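PDB 3D3Z: actibind from Aspergillus niger, which cleaves RNA as a ribonuclease of the T2 family, probably with little base specificity and a preference for adenylic acid. Local coordinates for residues C22-G27 / I119-P124; A180-Y185 / Y214-R219; V189-G194 / S228-P233; Q198-F203 / R219-N224. All blocks are in the same frame, centred on the assembly; numbering follows the deposited sequence. Where two conformers were deposited one is given.

Contact 1 (C22-G27 / I119-P124); sequences CFNSPG and INTIEP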
loop_
_atom_site.group_PDB
_atom_site.type_symbol
_atom_site.label_atom_id
_atom_site.label_comp_id
_atom_site.label_asym_id
_atom_site.label_seq_id
_atom_site.Cartn_x
_atom_site.Cartn_y
_atom_site.Cartn_z
ATOM N N CYS A 22 16.069 9.846 -8.245
ATOM C CA CYS A 22 15.772 8.759 -9.139
ATOM C C CYS A 22 16.219 7.394 -8.602
ATOM O O CYS A 22 16.386 6.427 -9.383
ATOM C CB CYS A 22 16.371 9.006 -10.525
ATOM S SG CYS A 22 15.448 10.304 -11.453
ATOM N N PHE A 23 16.457 7.337 -7.294
ATOM C CA PHE A 23 16.791 6.060 -6.644
ATOM C C PHE A 23 16.273 5.955 -5.205
ATOM O O PHE A 23 16.725 6.683 -4.337
ATOM C CB PHE A 23 18.309 5.826 -6.656
ATOM C CG PHE A 23 18.683 4.384 -6.397
ATOM C CD1 PHE A 23 18.290 3.399 -7.281
ATOM C CD2 PHE A 23 19.359 4.022 -5.224
ATOM C CE1 PHE A 23 18.616 2.056 -7.042
ATOM C CE2 PHE A 23 19.662 2.680 -4.954
ATOM C CZ PHE A 23 19.295 1.711 -5.885
ATOM N N ASN A 24 15.338 5.037 -4.975
ATOM C CA ASN A 24 14.764 4.807 -3.652
ATOM C C ASN A 24 15.730 4.034 -2.745
ATOM O O ASN A 24 16.058 2.867 -3.009
ATOM C CB ASN A 24 13.384 4.100 -3.754
ATOM C CG ASN A 24 12.279 5.025 -4.268
ATOM O OD1 ASN A 24 11.739 5.856 -3.506
ATOM N ND2 ASN A 24 11.925 4.875 -5.550
ATOM N N SER A 25 16.221 4.736 -1.735
ATOM C CA SER A 25 17.233 4.245 -0.828
ATOM C C SER A 25 17.315 5.182 0.337
ATOM O O SER A 25 17.319 6.420 0.160
ATOM C CB SER A 25 18.591 4.161 -1.531
ATOM O OG SER A 25 19.599 3.611 -0.703
ATOM N N PRO A 26 17.410 4.624 1.564
ATOM C CA PRO A 26 17.526 3.191 1.914
ATOM C C PRO A 26 16.197 2.418 1.794
ATOM O O PRO A 26 16.189 1.196 1.757
ATOM C CB PRO A 26 18.057 3.215 3.359
ATOM C CG PRO A 26 17.611 4.498 3.932
ATOM C CD PRO A 26 17.413 5.496 2.750
ATOM N N GLY A 27 15.097 3.149 1.683
ATOM C CA GLY A 27 13.773 2.553 1.496
ATOM C C GLY A 27 13.493 2.071 0.091
ATOM O O GLY A 27 12.633 2.599 -0.583
ATOM N N ILE A 119 9.785 8.237 2.147
ATOM C CA ILE A 119 10.050 7.904 0.745
ATOM C C ILE A 119 10.982 9.026 0.196
ATOM O O ILE A 119 10.557 10.172 -0.064
ATOM C CB ILE A 119 8.747 7.764 -0.016
ATOM C CG1 ILE A 119 7.866 6.695 0.658
ATOM C CG2 ILE A 119 9.002 7.421 -1.499
ATOM C CD1 ILE A 119 6.503 6.487 0.016
ATOM N N ASN A 120 12.265 8.706 0.072
ATOM C CA ASN A 120 13.246 9.743 -0.260
ATOM C C ASN A 120 12.994 10.428 -1.604
ATOM O O ASN A 120 13.303 11.613 -1.754
ATOM C CB ASN A 120 14.678 9.195 -0.175
ATOM C CG ASN A 120 14.995 8.283 -1.316
ATOM O OD1 ASN A 120 14.425 7.217 -1.413
ATOM N ND2 ASN A 120 15.845 8.732 -2.232
ATOM N N THR A 121 12.409 9.715 -2.573
ATOM C CA THR A 121 12.232 10.228 -3.930
ATOM C C THR A 121 10.999 11.178 -4.099
ATOM O O THR A 121 10.779 11.689 -5.196
ATOM C CB THR A 121 12.117 9.093 -4.948
ATOM O OG1 THR A 121 11.015 8.253 -4.568
ATOM C CG2 THR A 121 13.441 8.255 -5.042
ATOM N N ILE A 122 10.314 11.468 -2.984
ATOM C CA ILE A 122 9.052 12.245 -2.915
ATOM C C ILE A 122 9.292 13.684 -2.460
ATOM O O ILE A 122 8.400 14.503 -2.451
ATOM C CB ILE A 122 8.068 11.560 -1.881
ATOM C CG1 ILE A 122 7.676 10.168 -2.389
ATOM C CG2 ILE A 122 6.835 12.404 -1.593
ATOM C CD1 ILE A 122 6.347 9.614 -1.845
ATOM N N GLU A 123 10.499 13.964 -2.014
ATOM C CA GLU A 123 10.781 15.236 -1.388
ATOM C C GLU A 123 10.573 16.404 -2.389
ATOM O O GLU A 123 10.638 16.212 -3.617
ATOM C CB GLU A 123 12.190 15.213 -0.774
ATOM C CG GLU A 123 12.333 14.133 0.315
ATOM C CD GLU A 123 13.764 13.812 0.677
ATOM O OE1 GLU A 123 14.666 14.628 0.377
ATOM O OE2 GLU A 123 13.990 12.727 1.273
ATOM N N PRO A 124 10.231 17.594 -1.871
ATOM C CA PRO A 124 10.002 18.768 -2.716
ATOM C C PRO A 124 11.133 19.110 -3.718
ATOM O O PRO A 124 10.854 19.571 -4.819
ATOM C CB PRO A 124 9.802 19.894 -1.693
ATOM C CG PRO A 124 9.425 19.223 -0.441
ATOM C CD PRO A 124 10.020 17.880 -0.436
HETATM O O HOH W 1 11.896 5.333 -0.563
HETATM O O HOH W 2 13.962 5.846 1.094
#

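Contact 2 (A180-Y185 / Y214-R219); sequences AIHDGY and YVASER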
loop_
_atom_site.group_PDB
_atom_site.type_symbol
_atom_site.label_atom_id
_atom_site.label_comp_id
_atom_site.label_asym_id
_atom_site.label_seq_id
_atom_site.Cartn_x
_atom_site.Cartn_y
_atom_site.Cartn_z
ATOM N N ALA A 180 -0.238 -14.716 -8.283
ATOM C CA ALA A 180 -0.657 -14.685 -9.691
ATOM C C ALA A 180 -0.888 -13.273 -10.255
ATOM O O ALA A 180 -0.837 -13.074 -11.473
ATOM C CB ALA A 180 -1.931 -15.481 -9.850
ATOM N N ILE A 181 -1.190 -12.313 -9.376
ATOM C CA ILE A 181 -1.296 -10.898 -9.776
ATOM C C ILE A 181 -0.065 -10.073 -9.377
ATOM O O ILE A 181 -0.085 -8.825 -9.448
ATOM C CB ILE A 181 -2.581 -10.250 -9.250
ATOM C CG1 ILE A 181 -2.591 -10.192 -7.714
ATOM C CG2 ILE A 181 -3.813 -10.920 -9.826
ATOM C CD1 ILE A 181 -3.745 -9.364 -7.175
ATOM N N HIS A 182 1.014 -10.753 -8.982
ATOM C CA HIS A 182 2.216 -10.112 -8.475
ATOM C C HIS A 182 3.458 -10.836 -9.002
ATOM O O HIS A 182 4.478 -10.980 -8.291
ATOM C CB HIS A 182 2.185 -10.081 -6.945
ATOM C CG HIS A 182 3.207 -9.179 -6.307
ATOM N ND1 HIS A 182 3.260 -7.815 -6.544
ATOM C CD2 HIS A 182 4.163 -9.432 -5.384
ATOM C CE1 HIS A 182 4.241 -7.286 -5.828
ATOM N NE2 HIS A 182 4.794 -8.241 -5.103
ATOM N N ASP A 183 3.370 -11.280 -10.254
ATOM C CA ASP A 183 4.511 -11.846 -10.971
ATOM C C ASP A 183 5.074 -13.124 -10.338
ATOM O O ASP A 183 6.275 -13.388 -10.430
ATOM C CB ASP A 183 5.625 -10.794 -11.073
ATOM C CG ASP A 183 6.507 -11.001 -12.283
ATOM O OD1 ASP A 183 5.945 -11.225 -13.370
ATOM O OD2 ASP A 183 7.751 -10.921 -12.156
ATOM N N GLY A 184 4.219 -13.900 -9.686
ATOM C CA GLY A 184 4.647 -15.098 -8.963
ATOM C C GLY A 184 5.281 -14.898 -7.598
ATOM O O GLY A 184 5.683 -15.868 -6.951
ATOM N N TYR A 185 5.371 -13.650 -7.140
ATOM C CA TYR A 185 5.772 -13.357 -5.773
ATOM C C TYR A 185 4.541 -13.194 -4.896
ATOM O O TYR A 185 3.713 -12.308 -5.133
ATOM C CB TYR A 185 6.583 -12.089 -5.707
ATOM C CG TYR A 185 7.922 -12.212 -6.343
ATOM C CD1 TYR A 185 8.970 -12.831 -5.679
ATOM C CD2 TYR A 185 8.159 -11.704 -7.615
ATOM C CE1 TYR A 185 10.258 -12.930 -6.258
ATOM C CE2 TYR A 185 9.431 -11.818 -8.215
ATOM C CZ TYR A 185 10.474 -12.432 -7.523
ATOM O OH TYR A 185 11.724 -12.551 -8.098
ATOM N N TYR A 214 7.114 0.015 -10.898
ATOM C CA TYR A 214 7.042 -0.808 -9.687
ATOM C C TYR A 214 7.138 -2.265 -10.124
ATOM O O TYR A 214 6.231 -2.797 -10.798
ATOM C CB TYR A 214 5.742 -0.542 -8.896
ATOM C CG TYR A 214 5.823 0.653 -7.992
ATOM C CD1 TYR A 214 5.818 1.961 -8.509
ATOM C CD2 TYR A 214 5.856 0.498 -6.617
ATOM C CE1 TYR A 214 5.865 3.058 -7.668
ATOM C CE2 TYR A 214 5.931 1.598 -5.771
ATOM C CZ TYR A 214 5.924 2.868 -6.311
ATOM O OH TYR A 214 5.967 3.949 -5.468
ATOM N N VAL A 215 8.230 -2.899 -9.734
ATOM C CA VAL A 215 8.554 -4.279 -10.138
ATOM C C VAL A 215 8.334 -5.217 -8.953
ATOM O O VAL A 215 8.977 -5.044 -7.905
ATOM C CB VAL A 215 10.024 -4.347 -10.623
ATOM C CG1 VAL A 215 10.501 -5.787 -10.858
ATOM C CG2 VAL A 215 10.181 -3.511 -11.897
ATOM N N ALA A 216 7.437 -6.184 -9.143
ATOM C CA ALA A 216 7.010 -7.123 -8.095
ATOM C C ALA A 216 8.230 -7.818 -7.560
ATOM O O ALA A 216 9.066 -8.284 -8.338
ATOM C CB ALA A 216 5.966 -8.110 -8.621
ATOM N N SER A 217 8.394 -7.791 -6.235
ATOM C CA SER A 217 9.572 -8.351 -5.585
ATOM C C SER A 217 9.248 -9.294 -4.425
ATOM O O SER A 217 8.107 -9.429 -3.981
ATOM C CB SER A 217 10.517 -7.260 -5.113
ATOM O OG SER A 217 9.976 -6.472 -4.083
ATOM N N GLU A 218 10.278 -9.971 -3.951
ATOM C CA GLU A 218 10.083 -10.986 -2.918
ATOM C C GLU A 218 9.736 -10.398 -1.539
ATOM O O GLU A 218 10.365 -9.436 -1.054
ATOM C CB GLU A 218 11.334 -11.881 -2.806
ATOM C CG GLU A 218 11.014 -13.233 -2.234
ATOM C CD GLU A 218 12.146 -14.205 -2.415
ATOM O OE1 GLU A 218 12.354 -14.642 -3.580
ATOM O OE2 GLU A 218 12.810 -14.532 -1.392
ATOM N N ARG A 219 8.739 -11.011 -0.899
ATOM C CA ARG A 219 8.347 -10.610 0.446
ATOM C C ARG A 219 9.487 -10.781 1.440
ATOM O O ARG A 219 10.220 -11.773 1.412
ATOM C CB ARG A 219 7.083 -11.362 0.889
ATOM C CG ARG A 219 7.290 -12.868 1.147
ATOM C CD ARG A 219 5.983 -13.562 1.218
ATOM N NE ARG A 219 6.165 -14.994 1.432
ATOM C CZ ARG A 219 5.163 -15.859 1.529
ATOM N NH1 ARG A 219 3.908 -15.425 1.483
ATOM N NH2 ARG A 219 5.419 -17.161 1.708
HETATM O O HOH W 3 8.802 -9.009 -10.865
HETATM O O HOH W 4 13.310 -14.565 -6.073
#

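Contact 3 (V189-G194 / S228-P233); sequences VGCEDG and SGIKYP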
loop_
_atom_site.group_PDB
_atom_site.type_symbol
_atom_site.label_atom_id
_atom_site.label_comp_id
_atom_site.label_asym_id
_atom_site.label_seq_id
_atom_site.Cartn_x
_atom_site.Cartn_y
_atom_site.Cartn_z
ATOM N N VAL A 189 1.035 -12.545 3.933
ATOM C CA VAL A 189 -0.345 -12.839 4.324
ATOM C C VAL A 189 -0.493 -12.773 5.859
ATOM O O VAL A 189 0.114 -13.571 6.581
ATOM C CB VAL A 189 -0.797 -14.201 3.766
ATOM C CG1 VAL A 189 -2.301 -14.457 4.068
ATOM C CG2 VAL A 189 -0.536 -14.238 2.275
ATOM N N GLY A 190 -1.327 -11.840 6.336
ATOM C CA GLY A 190 -1.511 -11.587 7.758
ATOM C C GLY A 190 -2.885 -12.034 8.220
ATOM O O GLY A 190 -3.878 -11.773 7.546
ATOM N N CYS A 191 -2.926 -12.778 9.334
ATOM C CA CYS A 191 -4.176 -13.286 9.918
ATOM C C CYS A 191 -4.379 -12.700 11.284
ATOM O O CYS A 191 -3.423 -12.329 11.966
ATOM C CB CYS A 191 -4.145 -14.823 10.044
ATOM S SG CYS A 191 -4.358 -15.682 8.527
ATOM N N GLU A 192 -5.640 -12.570 11.669
ATOM C CA GLU A 192 -5.989 -12.127 12.993
ATOM C C GLU A 192 -7.051 -13.067 13.519
ATOM O O GLU A 192 -8.079 -13.249 12.877
ATOM C CB GLU A 192 -6.589 -10.722 12.958
ATOM C CG GLU A 192 -6.724 -10.070 14.332
ATOM C CD GLU A 192 -5.390 -9.739 14.954
ATOM O OE1 GLU A 192 -4.445 -9.541 14.171
ATOM O OE2 GLU A 192 -5.258 -9.676 16.204
ATOM N N ASP A 193 -6.814 -13.652 14.685
ATOM C CA ASP A 193 -7.813 -14.543 15.291
ATOM C C ASP A 193 -8.124 -15.657 14.274
ATOM O O ASP A 193 -9.298 -15.967 14.046
ATOM C CB ASP A 193 -9.125 -13.775 15.638
ATOM C CG ASP A 193 -8.936 -12.699 16.735
ATOM O OD1 ASP A 193 -8.529 -13.103 17.827
ATOM O OD2 ASP A 193 -9.194 -11.475 16.539
ATOM N N GLY A 194 -7.101 -16.212 13.625
ATOM C CA GLY A 194 -7.335 -17.179 12.540
ATOM C C GLY A 194 -8.095 -16.730 11.306
ATOM O O GLY A 194 -8.469 -17.562 10.471
ATOM N N SER A 228 -3.278 -23.909 7.667
ATOM C CA SER A 228 -4.655 -24.220 7.318
ATOM C C SER A 228 -5.681 -23.802 8.394
ATOM O O SER A 228 -5.340 -23.341 9.481
ATOM C CB SER A 228 -4.793 -25.733 7.003
ATOM O OG SER A 228 -4.588 -26.495 8.184
ATOM N N GLY A 229 -6.942 -23.996 8.056
ATOM C CA GLY A 229 -8.071 -23.652 8.888
ATOM C C GLY A 229 -8.404 -22.169 8.780
ATOM O O GLY A 229 -9.197 -21.672 9.580
ATOM N N ILE A 230 -7.807 -21.475 7.790
ATOM C CA ILE A 230 -7.919 -19.979 7.697
ATOM C C ILE A 230 -9.327 -19.557 7.323
ATOM O O ILE A 230 -9.918 -20.023 6.333
ATOM C CB ILE A 230 -6.893 -19.349 6.717
ATOM C CG1 ILE A 230 -5.465 -19.531 7.243
ATOM C CG2 ILE A 230 -7.134 -17.818 6.548
ATOM C CD1 ILE A 230 -4.345 -19.402 6.123
ATOM N N LYS A 231 -9.882 -18.671 8.134
ATOM C CA LYS A 231 -11.192 -18.151 7.847
ATOM C C LYS A 231 -11.080 -16.896 6.984
ATOM O O LYS A 231 -10.156 -16.116 7.136
ATOM C CB LYS A 231 -11.940 -17.791 9.121
ATOM C CG LYS A 231 -11.973 -18.914 10.139
ATOM C CD LYS A 231 -12.806 -18.556 11.346
ATOM C CE LYS A 231 -12.082 -17.599 12.289
ATOM N NZ LYS A 231 -13.126 -16.705 12.959
ATOM N N TYR A 232 -12.036 -16.756 6.080
ATOM C CA TYR A 232 -12.201 -15.573 5.238
ATOM C C TYR A 232 -13.588 -15.004 5.539
ATOM O O TYR A 232 -14.568 -15.341 4.873
ATOM C CB TYR A 232 -12.043 -15.976 3.786
ATOM C CG TYR A 232 -11.834 -14.890 2.739
ATOM C CD1 TYR A 232 -11.711 -13.529 3.061
ATOM C CD2 TYR A 232 -11.701 -15.256 1.397
ATOM C CE1 TYR A 232 -11.491 -12.581 2.053
ATOM C CE2 TYR A 232 -11.474 -14.324 0.403
ATOM C CZ TYR A 232 -11.374 -12.984 0.738
ATOM O OH TYR A 232 -11.167 -12.076 -0.285
ATOM N N PRO A 233 -13.707 -14.240 6.631
ATOM C CA PRO A 233 -15.058 -13.852 7.070
ATOM C C PRO A 233 -15.786 -12.922 6.096
ATOM O O PRO A 233 -15.146 -12.014 5.533
ATOM C CB PRO A 233 -14.820 -13.203 8.435
ATOM C CG PRO A 233 -13.438 -13.594 8.840
ATOM C CD PRO A 233 -12.674 -13.784 7.587
HETATM O O HOH W 5 -12.076 -14.495 13.507
#

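Contact 4 (Q198-F203 / R219-N224); sequences QLYYYF and RLEDSN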
loop_
_atom_site.group_PDB
_atom_site.type_symbol
_atom_site.label_atom_id
_atom_site.label_comp_id
_atom_site.label_asym_id
_atom_site.label_seq_id
_atom_site.Cartn_x
_atom_site.Cartn_y
_atom_site.Cartn_z
ATOM N N GLN A 198 -4.772 -9.059 6.548
ATOM C CA GLN A 198 -3.819 -8.097 5.966
ATOM C C GLN A 198 -2.982 -8.731 4.856
ATOM O O GLN A 198 -2.669 -9.943 4.921
ATOM C CB GLN A 198 -2.877 -7.587 7.058
ATOM C CG GLN A 198 -3.581 -6.771 8.180
ATOM C CD GLN A 198 -2.637 -5.974 9.027
ATOM O OE1 GLN A 198 -1.777 -5.280 8.497
ATOM N NE2 GLN A 198 -2.784 -6.070 10.385
ATOM N N LEU A 199 -2.576 -7.898 3.900
ATOM C CA LEU A 199 -1.698 -8.272 2.782
ATOM C C LEU A 199 -0.637 -7.174 2.575
ATOM O O LEU A 199 -0.942 -5.942 2.660
ATOM C CB LEU A 199 -2.502 -8.512 1.507
ATOM C CG LEU A 199 -3.553 -9.632 1.433
ATOM C CD1 LEU A 199 -4.303 -9.593 0.117
ATOM C CD2 LEU A 199 -2.907 -11.028 1.652
ATOM N N TYR A 200 0.632 -7.592 2.429
ATOM C CA TYR A 200 1.726 -6.687 1.975
ATOM C C TYR A 200 2.325 -7.200 0.664
ATOM O O TYR A 200 2.983 -8.250 0.622
ATOM C CB TYR A 200 2.888 -6.526 2.947
ATOM C CG TYR A 200 2.657 -6.374 4.433
ATOM C CD1 TYR A 200 1.428 -5.953 4.990
ATOM C CD2 TYR A 200 3.709 -6.627 5.316
ATOM C CE1 TYR A 200 1.281 -5.819 6.358
ATOM C CE2 TYR A 200 3.562 -6.493 6.680
ATOM C CZ TYR A 200 2.361 -6.078 7.205
ATOM O OH TYR A 200 2.251 -5.940 8.582
ATOM N N TYR A 201 2.100 -6.446 -0.408
ATOM C CA TYR A 201 2.728 -6.717 -1.705
ATOM C C TYR A 201 4.004 -5.900 -1.826
ATOM O O TYR A 201 3.963 -4.671 -1.776
ATOM C CB TYR A 201 1.764 -6.384 -2.830
ATOM C CG TYR A 201 0.478 -7.169 -2.925
ATOM C CD1 TYR A 201 0.391 -8.316 -3.739
ATOM C CD2 TYR A 201 -0.688 -6.739 -2.302
ATOM C CE1 TYR A 201 -0.806 -8.990 -3.894
ATOM C CE2 TYR A 201 -1.864 -7.431 -2.448
ATOM C CZ TYR A 201 -1.904 -8.576 -3.213
ATOM O OH TYR A 201 -3.066 -9.270 -3.392
ATOM N N TYR A 202 5.142 -6.592 -1.985
ATOM C CA TYR A 202 6.464 -5.973 -2.040
ATOM C C TYR A 202 6.866 -5.668 -3.481
ATOM O O TYR A 202 6.492 -6.388 -4.434
ATOM C CB TYR A 202 7.540 -6.857 -1.397
ATOM C CG TYR A 202 7.392 -7.063 0.105
ATOM C CD1 TYR A 202 8.284 -6.509 0.992
ATOM C CD2 TYR A 202 6.357 -7.846 0.630
ATOM C CE1 TYR A 202 8.140 -6.694 2.391
ATOM C CE2 TYR A 202 6.216 -8.051 2.029
ATOM C CZ TYR A 202 7.116 -7.488 2.878
ATOM O OH TYR A 202 6.970 -7.685 4.237
ATOM N N PHE A 203 7.588 -4.561 -3.621
ATOM C CA PHE A 203 8.041 -4.041 -4.920
ATOM C C PHE A 203 9.418 -3.426 -4.777
ATOM O O PHE A 203 9.802 -2.851 -3.738
ATOM C CB PHE A 203 7.125 -2.916 -5.412
ATOM C CG PHE A 203 5.786 -3.360 -5.830
ATOM C CD1 PHE A 203 5.580 -3.817 -7.111
ATOM C CD2 PHE A 203 4.719 -3.302 -4.939
ATOM C CE1 PHE A 203 4.354 -4.198 -7.502
ATOM C CE2 PHE A 203 3.497 -3.700 -5.332
ATOM C CZ PHE A 203 3.310 -4.135 -6.609
ATOM N N ARG A 219 8.739 -11.011 -0.899
ATOM C CA ARG A 219 8.347 -10.610 0.446
ATOM C C ARG A 219 9.487 -10.781 1.440
ATOM O O ARG A 219 10.220 -11.773 1.412
ATOM C CB ARG A 219 7.083 -11.362 0.889
ATOM C CG ARG A 219 7.290 -12.868 1.147
ATOM C CD ARG A 219 5.983 -13.562 1.218
ATOM N NE ARG A 219 6.165 -14.994 1.432
ATOM C CZ ARG A 219 5.163 -15.859 1.529
ATOM N NH1 ARG A 219 3.908 -15.425 1.483
ATOM N NH2 ARG A 219 5.419 -17.161 1.708
ATOM N N LEU A 220 9.671 -9.793 2.296
ATOM C CA LEU A 220 10.687 -9.827 3.322
ATOM C C LEU A 220 10.091 -10.334 4.680
ATOM O O LEU A 220 10.796 -10.378 5.683
ATOM C CB LEU A 220 11.317 -8.421 3.472
ATOM C CG LEU A 220 11.757 -7.663 2.184
ATOM C CD1 LEU A 220 12.161 -6.206 2.467
ATOM C CD2 LEU A 220 12.882 -8.390 1.455
ATOM N N GLU A 221 8.799 -10.668 4.685
ATOM C CA GLU A 221 8.108 -11.313 5.820
ATOM C C GLU A 221 7.095 -12.233 5.137
ATOM O O GLU A 221 6.520 -11.840 4.127
ATOM C CB GLU A 221 7.458 -10.238 6.713
ATOM C CG GLU A 221 7.363 -10.618 8.186
ATOM C CD GLU A 221 6.345 -9.800 9.030
ATOM O OE1 GLU A 221 6.102 -8.594 8.763
ATOM O OE2 GLU A 221 5.790 -10.399 9.992
ATOM N N ASP A 222 6.890 -13.463 5.635
ATOM C CA ASP A 222 6.026 -14.443 4.918
ATOM C C ASP A 222 4.548 -14.456 5.359
ATOM O O ASP A 222 3.617 -14.228 4.550
ATOM C CB ASP A 222 6.575 -15.879 5.048
ATOM C CG ASP A 222 7.947 -16.066 4.399
ATOM O OD1 ASP A 222 8.345 -15.252 3.522
ATOM O OD2 ASP A 222 8.609 -17.067 4.771
ATOM N N SER A 223 4.323 -14.776 6.627
ATOM C CA SER A 223 2.972 -14.922 7.114
ATOM C C SER A 223 2.969 -15.235 8.593
ATOM O O SER A 223 3.910 -15.847 9.134
ATOM C CB SER A 223 2.210 -16.010 6.379
ATOM O OG SER A 223 0.890 -16.069 6.869
ATOM N N ASN A 224 1.909 -14.803 9.250
ATOM C CA ASN A 224 1.691 -15.184 10.625
ATOM C C ASN A 224 0.475 -16.081 10.746
ATOM O O ASN A 224 -0.068 -16.239 11.848
ATOM C CB ASN A 224 1.553 -13.937 11.492
ATOM C CG ASN A 224 0.261 -13.176 11.226
ATOM O OD1 ASN A 224 -0.473 -13.474 10.300
ATOM N ND2 ASN A 224 -0.017 -12.208 12.058
#

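Contact 1 (C22-G27 / I119-P124)
Asn120 reaches across to the backbone of Phe23, Asn24 and Ser25, and its amide reads that backbone from both of its polar atoms. Its CB sits 3.8 Å from Ser25 O. CG is turned in between the backbone N and the carbonyl carbon (chi1 73°), which carries the amide toward residues 22-27. From there ND2 donates to Phe23 O at 3.1 Å, the acceptor lying almost in the amide plane, while OD1 accepts from Ser25 N, also at 3.1 Å. That N-H comes from above the carbonyl plane of OD1, well off its lone pairs. An asparagine suits the place because a single short amide supplies a donor and an acceptor to a piece of extended backbone.

The second polar link is between side chains: Thr121 OG1 donates to Asn24 OD1 at 2.7 Å, and itself accepts from the backbone of Ala209. The threonine methyl CG2 lies 3.3 Å from the same oxygen and also packs on the carbonyl carbon of Phe23. Two waters fill in beside the amides, one of them bridging Gly27 N, 3.0 Å away, and Asn120 OD1, 2.9 Å away.

Two loops without strand pairing are thus joined by the Asn120 amide, which imitates a backbone partner, with the Asn24-Thr121 bond beside it. They belong to the disulfide-bonded N-terminal region and the chain following helix 104-116, which carries predicted catalytic residues.

Contact 2 (A180-Y185 / Y214-R219)
His182 lays one face of its imidazole over the methyl of Ala216, a CH-pi contact with CB 3.5 Å from the ring centroid and close to the ring normal. With CG anti to the backbone N (chi1 -167°), the ring swings back over Ala216 although the CB itself does not point there. The small alanine lets the flat ring come this close, and its CB also meets His182 O at 3.2 Å.

His182 opens a type I' turn that ends at Tyr185, closed by Tyr185 N donating to His182 O. Asp183 and Gly184 take the two positive-phi corners; glycine does so readily, and aspartate, like asparagine, is among the other residues more tolerant of the left-handed region. Asp183 packs its CB on the Ala216 methyl. In the conformer given, a water joins Asp183 OD2 to Ala216 O, a link that may not hold for the second conformer.

Tyr185 covers Ser217 and Glu218. Its ring spreads one face over the peptide between them, with CD1 3.5 Å from Glu218 CA, and CB touches Ser217 O. A tyrosine fits here because its face can cover a peptide while its hydroxyl reaches a water: one that donates to Glu218 OE1 lies 3.3 Å from Tyr185 OH.

The turn lies between helix 171-179 and strand 188-192 in the chain, and packs against residues 216-218. On strand 195-206, Tyr201 and Phe203 meet His182 edge-to-face, while Ser217 pairs with Tyr202 through the backbone.

Contact 3 (V189-G194 / S228-P233)
Ile230 turns its CG2 branch toward the sulfur of Cys191, the two meeting at 4.0 Å. That branch lies anti to the isoleucine backbone N, while the cysteine SG points across from the strand. Beta-branching suits the place: CG2 meets the disulfide that Cys191 forms with Cys225, and the residue also touches Ile174 of helix 171-179.

Lys231, the next residue, runs its side chain past Gly194 and Asp193. Its CB and CG both pack against Gly194 O, and a bend at chi3 (-76°) brings CE to 3.7 Å from Asp193 O. The ammonium then reaches Asp193 O indirectly, through a water that accepts from Lys231 NZ and donates to that carbonyl. The backbones are joined directly by Lys231 N donating to Gly194 O at 2.9 Å, a nearly straight bond in the carbonyl plane. Gly194 has positive phi, which glycine adopts readily.

Gly229 and Ile230 form a G1 beta bulge opposite Tyr169, the glycine again having positive phi. The contact lies at the turn between strands 188-192 and 195-206, on the protein surface, where Lys231 also bonds through its backbone to Leu196 of strand 195-206 and Ile230 rests against helix 171-179.

Contact 4 (Q198-F203 / R219-N224)
Arg219 lies in the loop that follows strand 213-216 and drapes over strand 195-206 of the antiparallel sheet, the core of the RNase T2 fold. Its CA sits over one face of the Tyr202 ring in a CH-pi contact, 3.7 Å from the centroid, and CB touches CD2 and CE2 of the same ring. From there the chain runs straight out (chi3 179°), away from the tyrosine, to a salt bridge between NH1 and Glu175. NE pairs with Asp222 OD1 too, but through a weak, bent bond to a residue with two conformers, so that link is less certain.

Leu220 N lies over the same face, 3.5 Å from Tyr202 CE1. Its CG packs obliquely against the CD1-CE1 side of the ring, 3.8 Å from Tyr202 CE1, an apolar branch suited to shielding that flank. One tyrosine face thus packs against two successive residues.

Glu221 passes the hydroxyl end of the ring, with CB 3.6 Å from Tyr202 OH, and extends toward Tyr200, whose ring meets Trp54 edge-to-face and lies near the predicted catalytic His51. There the ring and carboxylate planes stand 63° apart, and Glu221 OE1 comes 3.9 Å from Tyr200 CE2.

From the N terminus, contact 1 comes first: it closes a long loop, residues 22-27 to 119-124, holding strands 29-35 and 49-56 and three helices, and ties the N-terminal region to the chain after helix 104-116. It is complete before the others open. The remaining three all reach the same sheet. Contact 2 opens after helix 171-179 and crosses both contact 3 and contact 4, sharing Arg219 with the latter, while contact 4 is nested within the loop closed by contact 3. Together they tie strands 188-192, 195-206 and 213-216 to the turn at 180-185 and to the loops at 219-224 and 228-233. Contacts 1 and 3 lie on opposite sides of the chain's centre.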